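Local coordinates for RIM-binding protein, isoform F (Drosophila melanogaster, PDB 6Q9M), which probably acts at the presynaptic active zone, coupling synaptic vesicle recruitment to release sites, at residues H131-C134 and E139-T142. Numbering follows the deposited sequence.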
loop_
_atom_site.group_PDB
_atom_site.type_symbol
_atom_site.label_atom_id
_atom_site.label_comp_id
_atom_site.label_asym_id
_atom_site.label_seq_id
_atom_site.Cartn_x
_atom_site.Cartn_y
_atom_site.Cartn_z
ATOM N N HIS A 131 -3.100 -3.993 14.929
ATOM C CA HIS A 131 -2.161 -2.970 14.516
ATOM C C HIS A 131 -2.654 -1.609 14.982
ATOM O O HIS A 131 -3.860 -1.360 15.062
ATOM C CB HIS A 131 -1.947 -2.990 13.010
ATOM C CG HIS A 131 -1.246 -4.220 12.531
ATOM N ND1 HIS A 131 0.125 -4.371 12.599
ATOM C CD2 HIS A 131 -1.727 -5.368 11.999
ATOM C CE1 HIS A 131 0.458 -5.553 12.112
ATOM N NE2 HIS A 131 -0.647 -6.178 11.746
ATOM N N VAL A 132 -1.694 -0.736 15.288
ATOM C CA VAL A 132 -1.953 0.591 15.825
ATOM C C VAL A 132 -1.469 1.607 14.806
ATOM O O VAL A 132 -0.296 1.589 14.412
ATOM C CB VAL A 132 -1.242 0.795 17.174
ATOM C CG1 VAL A 132 -1.249 2.243 17.556
ATOM C CG2 VAL A 132 -1.911 -0.021 18.263
ATOM N N VAL A 133 -2.362 2.500 14.392
ATOM C CA VAL A 133 -2.032 3.572 13.458
ATOM C C VAL A 133 -1.713 4.832 14.260
ATOM O O VAL A 133 -2.457 5.204 15.178
ATOM C CB VAL A 133 -3.173 3.814 12.464
ATOM C CG1 VAL A 133 -2.770 4.854 11.439
ATOM C CG2 VAL A 133 -3.576 2.490 11.795
ATOM N N CYS A 134 -0.577 5.451 13.952
ATOM C CA CYS A 134 -0.080 6.617 14.661
ATOM C C CYS A 134 0.176 7.723 13.653
ATOM O O CYS A 134 0.855 7.499 12.641
ATOM C CB CYS A 134 1.197 6.284 15.436
ATOM S SG CYS A 134 0.922 5.198 16.863
ATOM N N GLU A 139 -1.504 8.071 18.673
ATOM C CA GLU A 139 -2.298 6.884 18.351
ATOM C C GLU A 139 -3.706 7.316 17.973
ATOM O O GLU A 139 -4.426 7.882 18.806
ATOM C CB GLU A 139 -2.368 5.944 19.549
ATOM C CG GLU A 139 -1.229 4.984 19.726
ATOM C CD GLU A 139 -1.528 3.974 20.834
ATOM O OE1 GLU A 139 -2.713 3.577 20.991
ATOM O OE2 GLU A 139 -0.579 3.587 21.554
ATOM N N VAL A 140 -4.120 7.054 16.738
ATOM C CA VAL A 140 -5.491 7.433 16.396
ATOM C C VAL A 140 -6.416 6.222 16.337
ATOM O O VAL A 140 -7.610 6.366 16.615
ATOM C CB VAL A 140 -5.568 8.223 15.073
ATOM C CG1 VAL A 140 -4.845 9.563 15.222
ATOM C CG2 VAL A 140 -4.996 7.396 13.899
ATOM N N ARG A 141 -5.894 5.020 16.054
ATOM C CA ARG A 141 -6.787 3.864 15.939
ATOM C C ARG A 141 -6.029 2.564 16.169
ATOM O O ARG A 141 -4.883 2.409 15.728
ATOM C CB ARG A 141 -7.487 3.795 14.567
ATOM C CG ARG A 141 -8.711 4.721 14.399
ATOM C CD ARG A 141 -8.317 6.049 13.689
ATOM N NE ARG A 141 -9.235 7.166 13.919
ATOM C CZ ARG A 141 -9.223 8.308 13.229
ATOM N NH1 ARG A 141 -8.354 8.493 12.246
ATOM N NH2 ARG A 141 -10.086 9.272 13.523
ATOM N N THR A 142 -6.677 1.640 16.878
ATOM C CA THR A 142 -6.238 0.252 16.938
ATOM C C THR A 142 -7.153 -0.595 16.058
ATOM O O THR A 142 -8.382 -0.512 16.168
ATOM C CB THR A 142 -6.247 -0.251 18.377
ATOM O OG1 THR A 142 -5.370 0.569 19.157
ATOM C CG2 THR A 142 -5.779 -1.691 18.447
#
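The carbonyl O of Val133 is held from two residues: Val140 N donates a hydrogen bond to it at 2.9 Å, tilted somewhat out of the carbonyl plane, and Glu139 CA adds a weaker C-H...O contact at 3.6 Å. Val133 N gives a nearly straight bond (168° at the hydrogen) to Arg141 O, 2.9 Å away. One residue of strand 131-135 is thus answered by two, Val140 and Arg141, and the extra residue shifts the register before Cys134 meets Glu139. Val140 takes up the surplus with a helix-like psi of -26°, its CG2 lying 4.2 Å from Val133 CG1; both valines, branched and apolar, also rest on Ile152 of strand 149-152. On the sheet face that carries Val132, Cys134, Glu139 and Thr142, the CG methylene of Glu139 does the packing, 3.5 Å from Val132 CG1 and 3.6 Å from Cys134 SG. With CG anti to its own carbonyl carbon (chi1 -85°) and the chain extended beyond, the glutamate runs across Val132 and delivers OE2 to a salt bridge with Arg166 on strand 160-167. Thr142, beta-branched and polar, suits the exposed edge strand, where its OG1 sits 3.6 Å from Val132 CG2. The non-hydrogen-bonded pairs Val132 with Thr142 and Cys134 with Glu139 flank a classic beta bulge, set in an antiparallel hairpin at the edge of a fibronectin type III sheet.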